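Local coordinates for CELL WALL surface anchor family protein (Streptococcus pneumoniae, PDB 2WW8), which serves as a pilus adhesin and probably helps the bacterium recognise and attach to host cells, at residues L141-P146 / Q171-L175; S688-T694 / I715-V721. All blocks are in the same frame, centred on the assembly; numbering follows the deposited sequence.

Contact 1: residues L141-P146 / Q171-L175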
ATOM      1  N   LEU A 141       2.778  13.023 -26.161  1.00 19.02           N
ATOM      2  CA  LEU A 141       2.262  13.639 -24.929  1.00 18.74           C
ATOM      3  C   LEU A 141       3.202  14.752 -24.488  1.00 19.61           C
ATOM      4  O   LEU A 141       4.394  14.678 -24.774  1.00 20.92           O
ATOM      5  CB  LEU A 141       2.175  12.588 -23.837  1.00 19.59           C
ATOM      6  CG  LEU A 141       0.938  11.696 -23.750  1.00 19.86           C
ATOM      7  CD1 LEU A 141       1.294  10.593 -22.821  1.00 22.23           C
ATOM      8  CD2 LEU A 141      -0.253  12.463 -23.197  1.00 18.88           C
ATOM      9  N   SER A 142       2.702  15.807 -23.851  1.00 19.13           N
ATOM     10  CA  SER A 142       3.592  16.845 -23.341  1.00 19.41           C
ATOM     11  C   SER A 142       4.361  16.368 -22.095  1.00 21.37           C
ATOM     12  O   SER A 142       3.988  15.365 -21.468  1.00 22.32           O
ATOM     13  CB  SER A 142       2.790  18.111 -23.029  1.00 19.73           C
ATOM     14  OG  SER A 142       2.027  17.972 -21.830  1.00 16.39           O
ATOM     15  N   ASP A 143       5.414  17.102 -21.732  1.00 22.50           N
ATOM     16  CA  ASP A 143       6.208  16.842 -20.524  1.00 23.85           C
ATOM     17  C   ASP A 143       5.844  17.695 -19.296  1.00 23.75           C
ATOM     18  O   ASP A 143       6.666  17.847 -18.379  1.00 23.88           O
ATOM     19  CB  ASP A 143       7.714  16.959 -20.824  1.00 24.55           C
ATOM     20  CG  ASP A 143       8.150  18.392 -21.127  1.00 27.40           C
ATOM     21  OD1 ASP A 143       7.283  19.302 -21.192  1.00 29.06           O
ATOM     22  OD2 ASP A 143       9.377  18.607 -21.302  1.00 30.61           O
ATOM     23  N   GLN A 144       4.621  18.226 -19.290  1.00 23.43           N
ATOM     24  CA  GLN A 144       4.054  18.987 -18.172  1.00 23.62           C
ATOM     25  C   GLN A 144       3.251  18.158 -17.164  1.00 21.97           C
ATOM     26  O   GLN A 144       2.264  17.520 -17.515  1.00 22.14           O
ATOM     27  CB  GLN A 144       3.163  20.111 -18.709  1.00 23.35           C
ATOM     28  CG  GLN A 144       3.930  21.064 -19.611  1.00 28.44           C
ATOM     29  CD  GLN A 144       4.970  21.859 -18.845  1.00 33.22           C
ATOM     30  OE1 GLN A 144       6.169  21.745 -19.108  1.00 37.74           O
ATOM     31  NE2 GLN A 144       4.518  22.669 -17.890  1.00 35.32           N
ATOM     32  N   TYR A 145       3.647  18.198 -15.898  1.00 21.63           N
ATOM     33  CA  TYR A 145       2.988  17.417 -14.841  1.00 20.63           C
ATOM     34  C   TYR A 145       2.757  18.319 -13.646  1.00 20.52           C
ATOM     35  O   TYR A 145       3.668  19.044 -13.256  1.00 20.55           O
ATOM     36  CB  TYR A 145       3.883  16.258 -14.383  1.00 19.79           C
ATOM     37  CG  TYR A 145       4.162  15.307 -15.515  1.00 22.94           C
ATOM     38  CD1 TYR A 145       3.286  14.261 -15.795  1.00 24.10           C
ATOM     39  CD2 TYR A 145       5.278  15.480 -16.336  1.00 21.09           C
ATOM     40  CE1 TYR A 145       3.519  13.398 -16.871  1.00 23.30           C
ATOM     41  CE2 TYR A 145       5.519  14.627 -17.394  1.00 22.48           C
ATOM     42  CZ  TYR A 145       4.642  13.588 -17.654  1.00 21.67           C
ATOM     43  OH  TYR A 145       4.876  12.743 -18.713  1.00 17.46           O
ATOM     44  N   PRO A 146       1.551  18.281 -13.057  1.00 19.66           N
ATOM     45  CA  PRO A 146       1.495  18.910 -11.733  1.00 18.98           C
ATOM     46  C   PRO A 146       2.217  18.037 -10.710  1.00 19.44           C
ATOM     47  O   PRO A 146       2.268  16.814 -10.850  1.00 19.15           O
ATOM     48  CB  PRO A 146      -0.002  18.938 -11.415  1.00 19.13           C
ATOM     49  CG  PRO A 146      -0.529  17.700 -12.105  1.00 18.33           C
ATOM     50  CD  PRO A 146       0.267  17.665 -13.437  1.00 19.74           C
ATOM     51  N   GLN A 171       6.503   9.479 -21.995  1.00 24.06           N
ATOM     52  CA  GLN A 171       5.704  10.298 -21.078  1.00 23.34           C
ATOM     53  C   GLN A 171       4.598   9.494 -20.408  1.00 21.55           C
ATOM     54  O   GLN A 171       4.294   8.380 -20.833  1.00 21.08           O
ATOM     55  CB  GLN A 171       5.112  11.505 -21.812  1.00 24.61           C
ATOM     56  CG  GLN A 171       6.167  12.451 -22.422  1.00 27.83           C
ATOM     57  CD  GLN A 171       7.016  13.125 -21.342  1.00 34.36           C
ATOM     58  OE1 GLN A 171       8.149  12.708 -21.089  1.00 38.42           O
ATOM     59  NE2 GLN A 171       6.470  14.151 -20.693  1.00 31.99           N
ATOM     60  N   HIS A 172       3.978  10.047 -19.365  1.00 20.53           N
ATOM     61  CA  HIS A 172       3.010   9.280 -18.592  1.00 18.90           C
ATOM     62  C   HIS A 172       1.615   9.881 -18.696  1.00 18.61           C
ATOM     63  O   HIS A 172       1.426  11.107 -18.754  1.00 19.22           O
ATOM     64  CB  HIS A 172       3.462   9.175 -17.134  1.00 17.78           C
ATOM     65  CG  HIS A 172       4.560   8.188 -16.910  1.00 21.41           C
ATOM     66  ND1 HIS A 172       5.862   8.405 -17.315  1.00 24.08           N
ATOM     67  CD2 HIS A 172       4.555   6.969 -16.316  1.00 24.60           C
ATOM     68  CE1 HIS A 172       6.612   7.365 -16.988  1.00 21.78           C
ATOM     69  NE2 HIS A 172       5.843   6.483 -16.372  1.00 27.55           N
ATOM     70  N   LYS A 173       0.638   8.984 -18.669  1.00 18.44           N
ATOM     71  CA  LYS A 173      -0.779   9.328 -18.788  1.00 18.11           C
ATOM     72  C   LYS A 173      -1.540   9.443 -17.454  1.00 16.58           C
ATOM     73  O   LYS A 173      -2.663   9.969 -17.398  1.00 15.77           O
ATOM     74  CB  LYS A 173      -1.444   8.369 -19.781  1.00 18.06           C
ATOM     75  CG  LYS A 173      -1.151   8.766 -21.206  1.00 18.76           C
ATOM     76  CD  LYS A 173      -1.583   7.732 -22.227  1.00 19.00           C
ATOM     77  CE  LYS A 173      -3.089   7.770 -22.406  1.00 20.97           C
ATOM     78  NZ  LYS A 173      -3.525   7.071 -23.655  1.00 19.02           N
ATOM     79  N   ALA A 174      -0.904   9.012 -16.371  1.00 15.68           N
ATOM     80  CA  ALA A 174      -1.593   8.963 -15.082  1.00 15.57           C
ATOM     81  C   ALA A 174      -0.641   9.193 -13.922  1.00 15.27           C
ATOM     82  O   ALA A 174       0.543   8.813 -14.015  1.00 15.85           O
ATOM     83  CB  ALA A 174      -2.289   7.625 -14.908  1.00 14.81           C
ATOM     84  N   LEU A 175      -1.204   9.786 -12.864  1.00 14.82           N
ATOM     85  CA  LEU A 175      -0.517  10.203 -11.622  1.00 15.69           C
ATOM     86  C   LEU A 175      -1.288   9.743 -10.382  1.00 16.44           C
ATOM     87  O   LEU A 175      -2.529   9.869 -10.313  1.00 18.15           O
ATOM     88  CB  LEU A 175      -0.314  11.732 -11.510  1.00 15.65           C
ATOM     89  CG  LEU A 175       0.309  12.435 -12.742  1.00 16.30           C
ATOM     90  CD1 LEU A 175       0.182  13.945 -12.663  1.00 22.90           C
ATOM     91  CD2 LEU A 175       1.767  12.039 -12.986  1.00 18.11           C
TER
HETATM   92  O   HOH W   1       7.215  10.630 -17.978  1.00 29.98           O

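Contact 2: residues S688-T694 / I715-V721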
ATOM      1  N   SER A 688      -6.701  17.743 -24.878  1.00 18.42           N
ATOM      2  CA  SER A 688      -5.407  17.107 -25.073  1.00 19.26           C
ATOM      3  C   SER A 688      -4.364  17.538 -24.027  1.00 18.59           C
ATOM      4  O   SER A 688      -4.223  18.724 -23.791  1.00 18.61           O
ATOM      5  CB  SER A 688      -4.932  17.420 -26.508  1.00 19.51           C
ATOM      6  OG  SER A 688      -4.100  16.382 -26.996  1.00 21.58           O
ATOM      7  N   ASN A 689      -3.654  16.586 -23.417  1.00 18.12           N
ATOM      8  CA  ASN A 689      -2.468  16.823 -22.579  1.00 18.80           C
ATOM      9  C   ASN A 689      -2.757  17.199 -21.117  1.00 17.59           C
ATOM     10  O   ASN A 689      -1.872  17.191 -20.242  1.00 17.96           O
ATOM     11  CB  ASN A 689      -1.537  17.847 -23.261  1.00 17.67           C
ATOM     12  CG  ASN A 689      -0.592  17.192 -24.253  1.00 21.36           C
ATOM     13  OD1 ASN A 689      -0.120  16.076 -24.039  1.00 25.81           O
ATOM     14  ND2 ASN A 689      -0.286  17.889 -25.340  1.00 23.14           N
ATOM     15  N   LYS A 690      -4.020  17.554 -20.897  1.00 17.03           N
ATOM     16  CA  LYS A 690      -4.544  18.052 -19.629  1.00 16.95           C
ATOM     17  C   LYS A 690      -4.855  16.936 -18.618  1.00 16.65           C
ATOM     18  O   LYS A 690      -5.472  15.902 -18.932  1.00 16.90           O
ATOM     19  CB  LYS A 690      -5.796  18.891 -19.906  1.00 15.91           C
ATOM     20  CG  LYS A 690      -6.408  19.539 -18.678  1.00 16.41           C
ATOM     21  CD  LYS A 690      -7.623  20.430 -19.022  1.00 18.61           C
ATOM     22  CE  LYS A 690      -8.428  20.886 -17.791  1.00 22.38           C
ATOM     23  NZ  LYS A 690      -7.493  21.513 -16.830  1.00 21.45           N
ATOM     24  N   PHE A 691      -4.408  17.145 -17.388  1.00 16.70           N
ATOM     25  CA  PHE A 691      -4.614  16.155 -16.333  1.00 16.44           C
ATOM     26  C   PHE A 691      -5.957  16.390 -15.658  1.00 15.96           C
ATOM     27  O   PHE A 691      -6.264  17.502 -15.235  1.00 18.02           O
ATOM     28  CB  PHE A 691      -3.481  16.177 -15.314  1.00 16.78           C
ATOM     29  CG  PHE A 691      -2.324  15.324 -15.705  1.00 15.62           C
ATOM     30  CD1 PHE A 691      -2.423  13.945 -15.646  1.00 14.70           C
ATOM     31  CD2 PHE A 691      -1.129  15.902 -16.131  1.00 16.64           C
ATOM     32  CE1 PHE A 691      -1.332  13.130 -16.014  1.00 13.49           C
ATOM     33  CE2 PHE A 691      -0.036  15.108 -16.506  1.00 15.62           C
ATOM     34  CZ  PHE A 691      -0.128  13.729 -16.458  1.00 13.57           C
ATOM     35  N   TYR A 692      -6.770  15.353 -15.571  1.00 15.23           N
ATOM     36  CA  TYR A 692      -8.067  15.451 -14.894  1.00 16.04           C
ATOM     37  C   TYR A 692      -7.993  14.662 -13.598  1.00 15.30           C
ATOM     38  O   TYR A 692      -7.594  13.493 -13.627  1.00 16.11           O
ATOM     39  CB  TYR A 692      -9.175  14.862 -15.796  1.00 14.87           C
ATOM     40  CG  TYR A 692      -9.495  15.771 -16.969  1.00 18.09           C
ATOM     41  CD1 TYR A 692      -8.780  15.644 -18.159  1.00 13.49           C
ATOM     42  CD2 TYR A 692     -10.465  16.790 -16.879  1.00 16.40           C
ATOM     43  CE1 TYR A 692      -9.035  16.487 -19.235  1.00 13.45           C
ATOM     44  CE2 TYR A 692     -10.730  17.624 -17.991  1.00 15.90           C
ATOM     45  CZ  TYR A 692      -9.996  17.470 -19.153  1.00 14.00           C
ATOM     46  OH  TYR A 692     -10.188  18.276 -20.282  1.00 16.39           O
ATOM     47  N   ASP A 693      -8.416  15.258 -12.485  1.00 15.63           N
ATOM     48  CA  ASP A 693      -8.661  14.481 -11.236  1.00 15.42           C
ATOM     49  C   ASP A 693      -9.702  13.384 -11.506  1.00 15.99           C
ATOM     50  O   ASP A 693     -10.732  13.623 -12.199  1.00 15.21           O
ATOM     51  CB  ASP A 693      -9.248  15.370 -10.157  1.00 16.67           C
ATOM     52  CG  ASP A 693      -8.213  16.282  -9.509  1.00 19.59           C
ATOM     53  OD1 ASP A 693      -6.995  16.246  -9.838  1.00 20.54           O
ATOM     54  OD2 ASP A 693      -8.640  17.073  -8.645  1.00 19.28           O
ATOM     55  N   THR A 694      -9.421  12.185 -10.989  1.00 16.53           N
ATOM     56  CA  THR A 694     -10.360  11.065 -11.164  1.00 15.89           C
ATOM     57  C   THR A 694     -11.612  11.243 -10.362  1.00 17.71           C
ATOM     58  O   THR A 694     -12.628  10.643 -10.712  1.00 18.85           O
ATOM     59  CB  THR A 694      -9.747   9.671 -10.855  1.00 17.23           C
ATOM     60  OG1 THR A 694      -9.093   9.719  -9.590  1.00 12.99           O
ATOM     61  CG2 THR A 694      -8.689   9.344 -11.918  1.00 16.29           C
ATOM     62  N   ILE A 715      -6.018  12.407  -4.310  1.00 17.24           N
ATOM     63  CA  ILE A 715      -6.696  12.260  -5.618  1.00 19.05           C
ATOM     64  C   ILE A 715      -5.746  12.028  -6.835  1.00 17.83           C
ATOM     65  O   ILE A 715      -4.915  12.885  -7.120  1.00 18.89           O
ATOM     66  CB  ILE A 715      -7.544  13.532  -5.965  1.00 19.70           C
ATOM     67  CG1 ILE A 715      -8.354  14.034  -4.770  1.00 19.29           C
ATOM     68  CG2 ILE A 715      -8.506  13.224  -7.093  1.00 17.55           C
ATOM     69  CD1 ILE A 715      -9.498  13.120  -4.521  1.00 17.30           C
ATOM     70  N   PRO A 716      -5.896  10.909  -7.575  1.00 18.04           N
ATOM     71  CA  PRO A 716      -5.157  10.619  -8.802  1.00 14.80           C
ATOM     72  C   PRO A 716      -5.635  11.471  -9.981  1.00 14.30           C
ATOM     73  O   PRO A 716      -6.709  12.089  -9.920  1.00 12.97           O
ATOM     74  CB  PRO A 716      -5.556   9.167  -9.107  1.00 15.83           C
ATOM     75  CG  PRO A 716      -5.971   8.598  -7.732  1.00 17.68           C
ATOM     76  CD  PRO A 716      -6.774   9.765  -7.209  1.00 17.20           C
ATOM     77  N   LYS A 717      -4.826  11.467 -11.046  1.00 14.91           N
ATOM     78  CA  LYS A 717      -5.126  12.270 -12.237  1.00 15.78           C
ATOM     79  C   LYS A 717      -4.864  11.423 -13.469  1.00 15.27           C
ATOM     80  O   LYS A 717      -3.956  10.586 -13.429  1.00 16.04           O
ATOM     81  CB  LYS A 717      -4.209  13.494 -12.343  1.00 16.21           C
ATOM     82  CG  LYS A 717      -4.511  14.544 -11.286  1.00 17.01           C
ATOM     83  CD  LYS A 717      -3.587  14.436 -10.103  1.00 21.84           C
ATOM     84  CE  LYS A 717      -3.730  15.696  -9.238  1.00 25.04           C
ATOM     85  NZ  LYS A 717      -4.760  15.465  -8.137  1.00 23.73           N
ATOM     86  N   ILE A 718      -5.612  11.659 -14.550  1.00 13.69           N
ATOM     87  CA  ILE A 718      -5.351  10.940 -15.793  1.00 13.67           C
ATOM     88  C   ILE A 718      -5.479  11.940 -16.932  1.00 15.27           C
ATOM     89  O   ILE A 718      -6.187  12.967 -16.799  1.00 14.17           O
ATOM     90  CB  ILE A 718      -6.312   9.739 -16.005  1.00 14.92           C
ATOM     91  CG1 ILE A 718      -7.770  10.223 -16.054  1.00 14.42           C
ATOM     92  CG2 ILE A 718      -6.072   8.674 -14.899  1.00 11.92           C
ATOM     93  CD1 ILE A 718      -8.773   9.157 -16.438  1.00 13.19           C
ATOM     94  N   ARG A 719      -4.767  11.652 -18.029  1.00 15.44           N
ATOM     95  CA  ARG A 719      -4.892  12.474 -19.229  1.00 15.31           C
ATOM     96  C   ARG A 719      -4.743  11.636 -20.489  1.00 15.92           C
ATOM     97  O   ARG A 719      -4.427  10.443 -20.417  1.00 15.09           O
ATOM     98  CB  ARG A 719      -3.804  13.550 -19.262  1.00 15.44           C
ATOM     99  CG  ARG A 719      -2.415  12.919 -19.298  1.00 16.32           C
ATOM    100  CD  ARG A 719      -1.394  13.949 -19.669  1.00 16.37           C
ATOM    101  NE  ARG A 719      -0.027  13.452 -19.614  1.00 16.69           N
ATOM    102  CZ  ARG A 719       1.004  14.175 -20.025  1.00 17.31           C
ATOM    103  NH1 ARG A 719       0.767  15.386 -20.504  1.00 15.31           N
ATOM    104  NH2 ARG A 719       2.234  13.688 -19.964  1.00 19.35           N
ATOM    105  N   ASP A 720      -4.957  12.271 -21.640  1.00 14.10           N
ATOM    106  CA  ASP A 720      -4.641  11.666 -22.939  1.00 15.30           C
ATOM    107  C   ASP A 720      -4.246  12.787 -23.902  1.00 14.38           C
ATOM    108  O   ASP A 720      -4.422  13.963 -23.563  1.00 12.88           O
ATOM    109  CB  ASP A 720      -5.802  10.859 -23.539  1.00 15.45           C
ATOM    110  CG  ASP A 720      -5.339   9.862 -24.616  1.00 16.02           C
ATOM    111  OD1 ASP A 720      -4.121   9.631 -24.803  1.00 16.59           O
ATOM    112  OD2 ASP A 720      -6.203   9.296 -25.305  1.00 15.96           O
ATOM    113  N   VAL A 721      -3.700  12.421 -25.062  1.00 15.12           N
ATOM    114  CA  VAL A 721      -3.301  13.419 -26.061  1.00 14.77           C
ATOM    115  C   VAL A 721      -4.137  13.127 -27.304  1.00 15.68           C
ATOM    116  O   VAL A 721      -4.224  11.971 -27.738  1.00 16.15           O
ATOM    117  CB  VAL A 721      -1.774  13.407 -26.364  1.00 15.44           C
ATOM    118  CG1 VAL A 721      -1.291  12.045 -26.850  1.00 13.79           C
ATOM    119  CG2 VAL A 721      -1.409  14.449 -27.429  1.00 15.63           C
TER
HETATM  120  O   HOH W   2      -6.408  14.626 -21.187  1.00 19.40           O

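Contact 1: residues L141-P146 / Q171-L175
Y145 and H172 form a polar link between L141-P146 and Q171-L175: H172 N donates to Y145 OH at 2.9 Å, with a nearly straight N-H...O angle of 170°. Y145 CG stands anti to its carbonyl carbon (chi1 -62°), which sends the ring across to the other segment with its hydroxyl leading. A water joins the same two residues, 3.2 Å from Y145 OH and 2.7 Å from H172 ND1, lying in the plane of the imidazole. Q171 NE2 also donates to S142 O at 2.9 Å, although crowding in the model makes the amide's place less sure.

Apolar contacts flank these bonds. L175 divides its two methyls, CD2 lying 3.9 Å from Y145 CD1 and CD1 lying 3.8 Å from P146 CD. At the other end, L141 lies nearly perpendicular to the K173 chain, its CD1 tightly placed 3.5 Å from K173 CG, while K173 NZ reaches D720 in a salt bridge.

Without regular secondary structure, L141-P146 links strand 135-137 of one sheet to strand 148-150 of another and packs on the start of strand 171-184, consistent with a connector between two domains of this elongated pilus adhesin.

Contact 2: residues S688-T694 / I715-V721
K717 NZ is shared by D693 and I715: it forms a salt bridge with D693 OD1 at 2.9 Å and donates to I715 O at 2.8 Å. The lysine chain runs alongside the aspartate in the same direction, and the ammonium meets OD1 from above the carboxylate plane, 47° out of it.

The backbones make an antiparallel ladder. Y692 and I718 form the hydrogen-bonded pair, with Y692 N to I718 O at 2.7 Å and I718 N to Y692 O at 2.9 Å; D693 and K717 follow as the non-hydrogen-bonded pair. T694 N extends the ladder to P716 O at 2.9 Å. Toward the other end a water connects K690 O and D720 N, and direct bonding resumes with N689 N to D720 O at 2.7 Å. This pairing of strands 692-693 and 717-718 belongs to the Ig-like region of the tip pilin.

R719 packs over one face of the F691 ring. With CG flanked by the backbone N and the carbonyl carbon (chi1 62°), the chain then runs straight to NE, bringing CD 3.6 Å from the ring centroid in a CH-pi contact. Ring and guanidinium planes are only 25° apart. NH1 donates to N689 O at 3.2 Å, with that oxygen in the guanidinium plane, while NE and NH2 bond H172 O and S142 O.

Bonds at its edge and an aromatic ring over one face thus fix the guanidinium's rotation. Its charge is probably stabilised by several neutral carbonyl dipoles, in contrast to the direct carboxylate pairing of K717.

The two contacts lie side by side, their centres about 8 Å apart, and strands 171-184 and 717-718 join them as antiparallel neighbours. Both are partly buried, contact 2 the more so, with six of its fourteen touching residues buried; contact 1, with two of nine, lies nearer the surface. Contact 2 is a strand pairing built on a backbone ladder, whereas contact 1 sets a connector against a strand and depends more on side chains: a tyrosine hydroxyl and leucine methyls. A probable backbone bond from R719 N to K173 O ties them together, and N689 OD1 probably accepts from S142 N. Side-chain bonds of the 715-721 segment add to these ties.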